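Local atomic coordinates of putative exotoxin (superantigen) (Streptococcus pyogenes, PDB entry 1TY0), a protein that probably acts as a secreted superantigen toxin, and can use a common surface for T-cell receptor binding and for dimerization. Residues Tyr16-Ile21 / Lys188-Asn193; Lys116-Pro121 / Arg139-Gln144; Phe129-Phe134 / Glu170-Tyr175. One frame throughout, in Å; residues are numbered along the deposited sequence.

All three interactions gather around helix 131-146, the central helix of the beta-grasp domain. Interactions 2 and 3 set it against outermost strands of the five-stranded sheet, 113-119 and 168-173; their centres lie 14 Å apart. Interaction 1, centred 10 Å from interaction 3 and 18 Å from interaction 2, joins the end of helix 5-18 to the turn at 188-193, beside the same helix. Tyr-18 O takes a probable hydrogen bond from Gln-140 NE2 at 2.7 Å, tying interactions 1 and 2 together. Glu-170 of interaction 3 lies about 6 Å, between side chains, from the zinc ligand His-169; no zinc is bound to this chain. Interactions 1 and 2 also reach the second subunit.

Interaction 1: Tyr16-Ile21 / Lys188-Asn193; sequences YAYEII and KKYKDN
The ring of Tyr-18 meets Tyr-190 at its edge, where the Tyr-190 hydroxyl lies in the ring plane and Lys-189 NZ stays near it. One face of the Tyr-190 ring is covered by its own neighbour in sequence, Lys-189, whose CG stands 4.0 Å above the ring plane, over the centre. The two tyrosines reach in from opposite directions. Tyr-18 OH accepts from Lys-189 NZ at 2.9 Å and donates to Tyr-190 OH at 2.7 Å, so that the tips of two consecutive side chains hold one phenol oxygen, one donating and one accepting. The lysine runs extended until its last torsion (chi4 -77°), where it bends to bring NZ onto the hydroxyl. The chain of polar contacts continues beyond: Tyr-190 OH bonds to Asp-135, and Lys-189 NZ forms a salt bridge with Asp-176 and a hydrogen bond to Ile-186 O. The ammonium group would be expected to polarise the Tyr-18 hydroxyl toward donation. This buried network lies where the end of helix 5-18 meets the 3-10 turn 189-192; helix 183-187 packs against Tyr-18 through Ile-186, and helix 131-146 closes in through Asp-135 and Arg-139.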
loop_
_atom_site.group_PDB
_atom_site.type_symbol
_atom_site.label_atom_id
_atom_site.label_comp_id
_atom_site.label_asym_id
_atom_site.label_seq_id
_atom_site.Cartn_x
_atom_site.Cartn_y
_atom_site.Cartn_z
ATOM N N TYR A 16 -1.347 10.861 -3.995
ATOM C CA TYR A 16 -2.159 9.798 -3.425
ATOM C C TYR A 16 -1.908 8.456 -4.108
ATOM O O TYR A 16 -1.739 7.437 -3.443
ATOM C CB TYR A 16 -3.648 10.117 -3.541
ATOM C CG TYR A 16 -4.499 8.870 -3.459
ATOM C CD1 TYR A 16 -4.511 8.085 -2.305
ATOM C CD2 TYR A 16 -5.249 8.442 -4.554
ATOM C CE1 TYR A 16 -5.249 6.904 -2.246
ATOM C CE2 TYR A 16 -5.988 7.263 -4.505
ATOM C CZ TYR A 16 -5.984 6.501 -3.349
ATOM O OH TYR A 16 -6.710 5.333 -3.297
ATOM N N ALA A 17 -1.906 8.461 -5.437
ATOM C CA ALA A 17 -1.709 7.234 -6.200
ATOM C C ALA A 17 -0.417 6.504 -5.857
ATOM O O ALA A 17 -0.422 5.288 -5.669
ATOM C CB ALA A 17 -1.750 7.538 -7.701
ATOM N N TYR A 18 0.685 7.242 -5.759
ATOM C CA TYR A 18 1.974 6.627 -5.473
ATOM C C TYR A 18 2.359 6.437 -4.000
ATOM O O TYR A 18 3.409 5.875 -3.705
ATOM C CB TYR A 18 3.068 7.381 -6.241
ATOM C CG TYR A 18 3.079 7.036 -7.721
ATOM C CD1 TYR A 18 3.718 5.887 -8.180
ATOM C CD2 TYR A 18 2.420 7.839 -8.655
ATOM C CE1 TYR A 18 3.704 5.537 -9.536
ATOM C CE2 TYR A 18 2.397 7.497 -10.017
ATOM C CZ TYR A 18 3.042 6.344 -10.446
ATOM O OH TYR A 18 3.033 6.001 -11.783
ATOM N N GLU A 19 1.526 6.914 -3.077
ATOM C CA GLU A 19 1.786 6.713 -1.645
ATOM C C GLU A 19 1.128 5.367 -1.378
ATOM O O GLU A 19 0.037 5.293 -0.823
ATOM C CB GLU A 19 1.112 7.806 -0.812
ATOM C CG GLU A 19 1.937 9.077 -0.675
ATOM C CD GLU A 19 3.102 8.906 0.278
ATOM O OE1 GLU A 19 2.857 8.664 1.483
ATOM O OE2 GLU A 19 4.263 9.008 -0.171
ATOM N N ILE A 20 1.810 4.304 -1.782
ATOM C CA ILE A 20 1.265 2.963 -1.671
ATOM C C ILE A 20 2.342 1.902 -1.454
ATOM O O ILE A 20 3.522 2.137 -1.708
ATOM C CB ILE A 20 0.493 2.644 -2.970
ATOM C CG1 ILE A 20 -0.120 1.247 -2.927
ATOM C CG2 ILE A 20 1.435 2.767 -4.154
ATOM C CD1 ILE A 20 -0.952 0.943 -4.154
ATOM N N ILE A 21 1.923 0.739 -0.970
ATOM C CA ILE A 21 2.824 -0.384 -0.734
ATOM C C ILE A 21 2.693 -1.298 -1.949
ATOM O O ILE A 21 1.594 -1.727 -2.287
ATOM C CB ILE A 21 2.412 -1.171 0.531
ATOM C CG1 ILE A 21 2.736 -0.343 1.779
ATOM C CG2 ILE A 21 3.130 -2.521 0.576
ATOM C CD1 ILE A 21 4.210 -0.158 2.012
ATOM N N LYS A 188 -2.242 2.159 -15.623
ATOM C CA LYS A 188 -2.475 1.437 -16.869
ATOM C C LYS A 188 -1.277 1.457 -17.809
ATOM O O LYS A 188 -1.083 0.529 -18.588
ATOM C CB LYS A 188 -3.715 1.986 -17.585
ATOM C CG LYS A 188 -4.847 0.969 -17.693
ATOM C CD LYS A 188 -6.123 1.595 -18.231
ATOM C CE LYS A 188 -7.201 0.549 -18.466
ATOM N NZ LYS A 188 -7.533 -0.223 -17.238
ATOM N N LYS A 189 -0.471 2.510 -17.734
ATOM C CA LYS A 189 0.707 2.602 -18.593
ATOM C C LYS A 189 1.626 1.400 -18.399
ATOM O O LYS A 189 2.307 0.973 -19.335
ATOM C CB LYS A 189 1.481 3.899 -18.311
ATOM C CG LYS A 189 1.885 4.103 -16.847
ATOM C CD LYS A 189 2.810 5.319 -16.699
ATOM C CE LYS A 189 3.157 5.618 -15.246
ATOM N NZ LYS A 189 2.061 6.298 -14.504
ATOM N N TYR A 190 1.620 0.824 -17.198
ATOM C CA TYR A 190 2.493 -0.307 -16.915
ATOM C C TYR A 190 2.058 -1.605 -17.581
ATOM O O TYR A 190 2.739 -2.616 -17.465
ATOM C CB TYR A 190 2.635 -0.520 -15.394
ATOM C CG TYR A 190 3.156 0.690 -14.640
ATOM C CD1 TYR A 190 4.300 1.362 -15.067
ATOM C CD2 TYR A 190 2.508 1.155 -13.489
ATOM C CE1 TYR A 190 4.791 2.468 -14.377
ATOM C CE2 TYR A 190 2.993 2.269 -12.785
ATOM C CZ TYR A 190 4.138 2.917 -13.240
ATOM O OH TYR A 190 4.632 4.007 -12.563
ATOM N N LYS A 191 0.927 -1.587 -18.278
ATOM C CA LYS A 191 0.474 -2.796 -18.949
ATOM C C LYS A 191 1.436 -3.197 -20.065
ATOM O O LYS A 191 1.413 -4.341 -20.516
ATOM C CB LYS A 191 -0.939 -2.621 -19.510
ATOM C CG LYS A 191 -2.004 -2.548 -18.435
ATOM C CD LYS A 191 -3.403 -2.424 -19.023
ATOM C CE LYS A 191 -3.734 -3.598 -19.926
ATOM N NZ LYS A 191 -5.178 -3.581 -20.308
ATOM N N ASP A 192 2.285 -2.272 -20.517
ATOM C CA ASP A 192 3.240 -2.640 -21.561
ATOM C C ASP A 192 4.346 -3.540 -21.008
ATOM O O ASP A 192 5.167 -4.059 -21.765
ATOM C CB ASP A 192 3.859 -1.406 -22.236
ATOM C CG ASP A 192 4.579 -0.490 -21.267
ATOM O OD1 ASP A 192 5.015 -0.956 -20.197
ATOM O OD2 ASP A 192 4.723 0.711 -21.592
ATOM N N ASN A 193 4.356 -3.715 -19.687
ATOM C CA ASN A 193 5.334 -4.570 -19.007
ATOM C C ASN A 193 6.757 -4.265 -19.466
ATOM O O ASN A 193 7.589 -5.167 -19.546
ATOM C CB ASN A 193 5.019 -6.050 -19.291
ATOM C CG ASN A 193 5.540 -6.993 -18.207
ATOM O OD1 ASN A 193 6.139 -8.030 -18.501
ATOM N ND2 ASN A 193 5.290 -6.652 -16.956
#

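Interaction 2: Lys116-Pro121 / Arg139-Gln144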
loop_
_atom_site.group_PDB
_atom_site.type_symbol
_atom_site.label_atom_id
_atom_site.label_comp_id
_atom_site.label_asym_id
_atom_site.label_seq_id
_atom_site.Cartn_x
_atom_site.Cartn_y
_atom_site.Cartn_z
ATOM N N LYS A 116 22.481 17.772 -8.903
ATOM C CA LYS A 116 23.238 16.773 -8.164
ATOM C C LYS A 116 23.256 15.429 -8.869
ATOM O O LYS A 116 22.380 15.125 -9.676
ATOM C CB LYS A 116 22.643 16.597 -6.761
ATOM C CG LYS A 116 23.333 15.533 -5.918
ATOM C CD LYS A 116 22.763 15.476 -4.509
ATOM C CE LYS A 116 23.537 14.493 -3.643
ATOM N NZ LYS A 116 23.038 14.480 -2.240
ATOM N N THR A 117 24.280 14.640 -8.570
ATOM C CA THR A 117 24.400 13.303 -9.123
ATOM C C THR A 117 23.894 12.403 -8.002
ATOM O O THR A 117 24.475 12.362 -6.919
ATOM C CB THR A 117 25.867 12.941 -9.454
ATOM O OG1 THR A 117 26.341 13.776 -10.520
ATOM C CG2 THR A 117 25.972 11.486 -9.881
ATOM N N LEU A 118 22.794 11.709 -8.258
ATOM C CA LEU A 118 22.207 10.828 -7.260
ATOM C C LEU A 118 22.893 9.475 -7.279
ATOM O O LEU A 118 22.968 8.822 -8.320
ATOM C CB LEU A 118 20.712 10.653 -7.532
ATOM C CG LEU A 118 19.897 11.945 -7.636
ATOM C CD1 LEU A 118 18.474 11.618 -8.057
ATOM C CD2 LEU A 118 19.912 12.679 -6.304
ATOM N N ILE A 119 23.397 9.060 -6.121
ATOM C CA ILE A 119 24.071 7.775 -6.000
ATOM C C ILE A 119 23.207 6.816 -5.186
ATOM O O ILE A 119 22.947 7.041 -4.002
ATOM C CB ILE A 119 25.450 7.923 -5.314
ATOM C CG1 ILE A 119 26.301 8.946 -6.075
ATOM C CG2 ILE A 119 26.155 6.574 -5.276
ATOM C CD1 ILE A 119 27.658 9.207 -5.454
ATOM N N ASN A 120 22.763 5.747 -5.833
ATOM C CA ASN A 120 21.919 4.747 -5.193
ATOM C C ASN A 120 20.734 5.346 -4.445
ATOM O O ASN A 120 20.492 5.021 -3.280
ATOM C CB ASN A 120 22.747 3.879 -4.242
ATOM C CG ASN A 120 23.771 3.038 -4.973
ATOM O OD1 ASN A 120 23.467 2.427 -5.999
ATOM N ND2 ASN A 120 24.991 2.992 -4.443
ATOM N N PRO A 121 19.985 6.246 -5.102
ATOM C CA PRO A 121 18.820 6.868 -4.466
ATOM C C PRO A 121 17.756 5.797 -4.244
ATOM O O PRO A 121 16.921 5.899 -3.341
ATOM C CB PRO A 121 18.394 7.921 -5.483
ATOM C CG PRO A 121 18.790 7.314 -6.783
ATOM C CD PRO A 121 20.145 6.726 -6.487
ATOM N N ARG A 139 9.934 7.806 -8.080
ATOM C CA ARG A 139 8.918 8.796 -7.719
ATOM C C ARG A 139 8.842 8.925 -6.204
ATOM O O ARG A 139 8.746 10.031 -5.669
ATOM C CB ARG A 139 7.543 8.420 -8.279
ATOM C CG ARG A 139 7.462 8.565 -9.785
ATOM C CD ARG A 139 6.034 8.479 -10.292
ATOM N NE ARG A 139 6.021 8.179 -11.720
ATOM C CZ ARG A 139 5.145 8.669 -12.590
ATOM N NH1 ARG A 139 4.193 9.506 -12.195
ATOM N NH2 ARG A 139 5.216 8.299 -13.859
ATOM N N GLN A 140 8.889 7.796 -5.504
ATOM C CA GLN A 140 8.847 7.839 -4.050
ATOM C C GLN A 140 10.042 8.628 -3.513
ATOM O O GLN A 140 9.901 9.426 -2.585
ATOM C CB GLN A 140 8.843 6.427 -3.471
ATOM C CG GLN A 140 7.449 5.898 -3.151
ATOM C CD GLN A 140 6.751 6.713 -2.075
ATOM O OE1 GLN A 140 7.379 7.164 -1.119
ATOM N NE2 GLN A 140 5.440 6.895 -2.219
ATOM N N TYR A 141 11.216 8.407 -4.094
ATOM C CA TYR A 141 12.410 9.124 -3.660
ATOM C C TYR A 141 12.194 10.618 -3.873
ATOM O O TYR A 141 12.467 11.432 -2.987
ATOM C CB TYR A 141 13.636 8.671 -4.455
ATOM C CG TYR A 141 14.875 9.488 -4.155
ATOM C CD1 TYR A 141 15.556 9.343 -2.946
ATOM C CD2 TYR A 141 15.341 10.435 -5.063
ATOM C CE1 TYR A 141 16.671 10.124 -2.646
ATOM C CE2 TYR A 141 16.456 11.224 -4.774
ATOM C CZ TYR A 141 17.113 11.062 -3.564
ATOM O OH TYR A 141 18.209 11.848 -3.267
ATOM N N LEU A 142 11.704 10.970 -5.056
ATOM C CA LEU A 142 11.442 12.366 -5.391
ATOM C C LEU A 142 10.346 12.964 -4.513
ATOM O O LEU A 142 10.407 14.139 -4.145
ATOM C CB LEU A 142 11.062 12.485 -6.870
ATOM C CG LEU A 142 12.193 12.164 -7.854
ATOM C CD1 LEU A 142 11.665 12.143 -9.269
ATOM C CD2 LEU A 142 13.303 13.200 -7.709
ATOM N N MET A 143 9.345 12.164 -4.171
ATOM C CA MET A 143 8.256 12.646 -3.328
ATOM C C MET A 143 8.766 12.967 -1.933
ATOM O O MET A 143 8.483 14.029 -1.377
ATOM C CB MET A 143 7.148 11.593 -3.247
ATOM C CG MET A 143 6.337 11.468 -4.518
ATOM S SD MET A 143 5.392 9.943 -4.623
ATOM C CE MET A 143 4.158 10.207 -3.390
ATOM N N GLN A 144 9.529 12.033 -1.380
ATOM C CA GLN A 144 10.098 12.165 -0.045
ATOM C C GLN A 144 11.170 13.242 0.064
ATOM O O GLN A 144 11.248 13.957 1.064
ATOM C CB GLN A 144 10.730 10.835 0.368
ATOM C CG GLN A 144 9.759 9.683 0.539
ATOM C CD GLN A 144 10.449 8.334 0.444
ATOM O OE1 GLN A 144 11.666 8.229 0.614
ATOM N NE2 GLN A 144 9.673 7.291 0.176
#
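Tyr-141 reaches out from helix 131-146 to meet Pro-121 and Leu-118, at and just beyond the end of strand 113-119. Its CB leads the ring away from the helix backbone, with CG anti to the backbone N (chi1 174°), and the ring then slides beneath the proline. From CG onward every ring carbon meets Pro-121 CB, which stands 3.7 Å from the ring centroid and only 4° off the ring normal, a well-centred CH-pi contact. On the near half of the ring, CD1 also lies 3.7 Å from Pro-121 O. Farther out Leu-118 takes over: its CD1 touches Tyr-141 CE2 at 3.9 Å, and its other methyl, CD2, approaches Tyr-141 OH at 3.6 Å. The leucine comes in at a slant; both methyls touch CE2, and CD2 goes on to the hydroxyl. The contact is mainly apolar, with two oxygens, Tyr-141 OH and Pro-121 O, at its margins. On the helix itself, Gln-144 NE2 donates to Gln-140 OE1 at 2.6 Å, a short bond bent at the hydrogen (142°), and links side chains one turn apart.

Leu-118 and Pro-121 both pack on Phe-204 of strand 201-209, and Leu-118 also on Ile-206, which touches Leu-142 as well. Tyr-141 therefore joins the helix to the edge strand 113-119 beside a hydrophobic layer spread over the sheet, while Arg-81 of the second subunit packs on the tyrosine from outside the chain.

Interaction 3: Phe129-Phe134 / Glu170-Tyr175; sequences FTIQEF and ESFNLY
Ile-131, the first residue of helix 131-146, lies with its CA 9.1 Å from the CA of Glu-170 on strand 168-173, so that the contact is made by side chains across the gap. Ile-131 carries it. Both of its branches bear on the far end of the Phe-172 ring: CG2 meets CE2 at 3.4 Å, and CD1 meets CZ, also at 3.4 Å, which is tight for carbon against carbon. The isoleucine holds CG1 beside the backbone N and CG2 anti to it (chi1 -67°), an arrangement that presents the two branches to neighbouring ring atoms. The ring comes from a strand residue whose CB points toward the helix start, and the two side chains meet at a slant.

Glu-170 adds its aliphatic part: CG lies 3.9 Å from Ile-131 CD1, with CD at a similar distance. A bend at chi2 (-68°) lays CG and CD alongside this methyl while the oxygens turn past it; OE1 forms a salt bridge with Lys-194, and both oxygens have hydrogen-bond partners outside the contact.

Each segment also has a local side chain to backbone bond. Thr-130 is the N-cap of the helix, its OG1 accepting from Glu-133 N at 3.1 Å. Asn-173 OD1 accepts from Tyr-175 N at 2.9 Å in an Asx turn where the strand ends, the donor standing well above the carbonyl plane.

One helix packed across a five-stranded mixed sheet of order 2-1-5-3-4 is the beta-grasp arrangement of the family's C-terminal domain; here its first turn packs on edge strand 168-173, which carries the zinc ligand His-169 next to Glu-170. His-169, His-203 and Asp-205 are the zinc ligands seen in this protein, though no zinc is bound to this chain.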
loop_
_atom_site.group_PDB
_atom_site.type_symbol
_atom_site.label_atom_id
_atom_site.label_comp_id
_atom_site.label_asym_id
_atom_site.label_seq_id
_atom_site.Cartn_x
_atom_site.Cartn_y
_atom_site.Cartn_z
ATOM N N PHE A 129 14.474 -6.049 -14.519
ATOM C CA PHE A 129 13.408 -5.356 -13.797
ATOM C C PHE A 129 12.482 -4.552 -14.697
ATOM O O PHE A 129 12.836 -4.199 -15.828
ATOM C CB PHE A 129 14.027 -4.439 -12.730
ATOM C CG PHE A 129 14.899 -3.348 -13.293
ATOM C CD1 PHE A 129 14.347 -2.145 -13.708
ATOM C CD2 PHE A 129 16.275 -3.538 -13.432
ATOM C CE1 PHE A 129 15.145 -1.133 -14.258
ATOM C CE2 PHE A 129 17.081 -2.539 -13.980
ATOM C CZ PHE A 129 16.514 -1.334 -14.394
ATOM N N THR A 130 11.288 -4.260 -14.195
ATOM C CA THR A 130 10.327 -3.484 -14.973
ATOM C C THR A 130 10.538 -1.996 -14.740
ATOM O O THR A 130 11.030 -1.577 -13.688
ATOM C CB THR A 130 8.866 -3.815 -14.586
ATOM O OG1 THR A 130 8.638 -3.462 -13.213
ATOM C CG2 THR A 130 8.584 -5.297 -14.786
ATOM N N ILE A 131 10.170 -1.194 -15.729
ATOM C CA ILE A 131 10.275 0.242 -15.591
ATOM C C ILE A 131 9.299 0.631 -14.484
ATOM O O ILE A 131 9.510 1.612 -13.787
ATOM C CB ILE A 131 9.922 0.955 -16.916
ATOM C CG1 ILE A 131 10.999 0.616 -17.954
ATOM C CG2 ILE A 131 9.827 2.472 -16.702
ATOM C CD1 ILE A 131 10.774 1.221 -19.323
ATOM N N GLN A 132 8.239 -0.156 -14.313
ATOM C CA GLN A 132 7.272 0.124 -13.258
ATOM C C GLN A 132 7.971 0.158 -11.899
ATOM O O GLN A 132 7.725 1.049 -11.093
ATOM C CB GLN A 132 6.159 -0.938 -13.235
ATOM C CG GLN A 132 5.167 -0.746 -12.081
ATOM C CD GLN A 132 3.940 -1.671 -12.143
ATOM O OE1 GLN A 132 3.011 -1.533 -11.342
ATOM N NE2 GLN A 132 3.931 -2.606 -13.093
ATOM N N GLU A 133 8.848 -0.807 -11.646
ATOM C CA GLU A 133 9.551 -0.839 -10.365
ATOM C C GLU A 133 10.473 0.366 -10.228
ATOM O O GLU A 133 10.518 1.020 -9.182
ATOM C CB GLU A 133 10.374 -2.122 -10.223
ATOM C CG GLU A 133 11.120 -2.192 -8.896
ATOM C CD GLU A 133 11.846 -3.504 -8.678
ATOM O OE1 GLU A 133 11.527 -4.501 -9.365
ATOM O OE2 GLU A 133 12.735 -3.539 -7.800
ATOM N N PHE A 134 11.214 0.659 -11.288
ATOM C CA PHE A 134 12.130 1.794 -11.261
ATOM C C PHE A 134 11.351 3.099 -11.082
ATOM O O PHE A 134 11.719 3.948 -10.268
ATOM C CB PHE A 134 12.935 1.842 -12.559
ATOM C CG PHE A 134 14.149 2.719 -12.484
ATOM C CD1 PHE A 134 14.026 4.102 -12.543
ATOM C CD2 PHE A 134 15.415 2.163 -12.334
ATOM C CE1 PHE A 134 15.147 4.923 -12.452
ATOM C CE2 PHE A 134 16.541 2.975 -12.243
ATOM C CZ PHE A 134 16.403 4.358 -12.302
ATOM N N GLU A 170 14.614 5.833 -22.586
ATOM C CA GLU A 170 13.206 5.787 -22.210
ATOM C C GLU A 170 12.881 7.103 -21.520
ATOM O O GLU A 170 13.684 7.609 -20.739
ATOM C CB GLU A 170 12.939 4.627 -21.246
ATOM C CG GLU A 170 12.864 3.251 -21.895
ATOM C CD GLU A 170 11.651 3.095 -22.793
ATOM O OE1 GLU A 170 10.731 3.933 -22.704
ATOM O OE2 GLU A 170 11.614 2.124 -23.581
ATOM N N SER A 171 11.711 7.661 -21.816
ATOM C CA SER A 171 11.295 8.923 -21.216
ATOM C C SER A 171 9.846 8.816 -20.759
ATOM O O SER A 171 8.983 8.367 -21.517
ATOM C CB SER A 171 11.435 10.067 -22.221
ATOM O OG SER A 171 11.049 11.302 -21.639
ATOM N N PHE A 172 9.590 9.243 -19.525
ATOM C CA PHE A 172 8.254 9.174 -18.941
ATOM C C PHE A 172 7.847 10.459 -18.240
ATOM O O PHE A 172 8.632 11.054 -17.509
ATOM C CB PHE A 172 8.203 8.024 -17.937
ATOM C CG PHE A 172 8.616 6.715 -18.516
ATOM C CD1 PHE A 172 7.733 5.981 -19.299
ATOM C CD2 PHE A 172 9.907 6.238 -18.330
ATOM C CE1 PHE A 172 8.130 4.793 -19.891
ATOM C CE2 PHE A 172 10.314 5.052 -18.920
ATOM C CZ PHE A 172 9.424 4.326 -19.704
ATOM N N ASN A 173 6.606 10.872 -18.470
ATOM C CA ASN A 173 6.056 12.072 -17.857
ATOM C C ASN A 173 5.808 11.789 -16.376
ATOM O O ASN A 173 5.148 10.810 -16.030
ATOM C CB ASN A 173 4.747 12.435 -18.565
ATOM C CG ASN A 173 4.060 13.643 -17.962
ATOM O OD1 ASN A 173 4.653 14.406 -17.205
ATOM N ND2 ASN A 173 2.797 13.833 -18.320
ATOM N N LEU A 174 6.346 12.635 -15.504
ATOM C CA LEU A 174 6.181 12.453 -14.063
ATOM C C LEU A 174 4.892 13.063 -13.526
ATOM O O LEU A 174 4.506 12.824 -12.382
ATOM C CB LEU A 174 7.385 13.045 -13.320
ATOM C CG LEU A 174 8.669 12.214 -13.409
ATOM C CD1 LEU A 174 9.830 13.000 -12.817
ATOM C CD2 LEU A 174 8.478 10.892 -12.671
ATOM N N TYR A 175 4.221 13.851 -14.358
ATOM C CA TYR A 175 2.976 14.489 -13.954
ATOM C C TYR A 175 1.866 13.991 -14.872
ATOM O O TYR A 175 1.067 14.770 -15.391
ATOM C CB TYR A 175 3.142 16.010 -14.038
ATOM C CG TYR A 175 4.094 16.538 -12.984
ATOM C CD1 TYR A 175 5.474 16.564 -13.207
ATOM C CD2 TYR A 175 3.625 16.931 -11.736
ATOM C CE1 TYR A 175 6.360 16.964 -12.199
ATOM C CE2 TYR A 175 4.498 17.337 -10.726
ATOM C CZ TYR A 175 5.860 17.349 -10.960
ATOM O OH TYR A 175 6.714 17.734 -9.946
#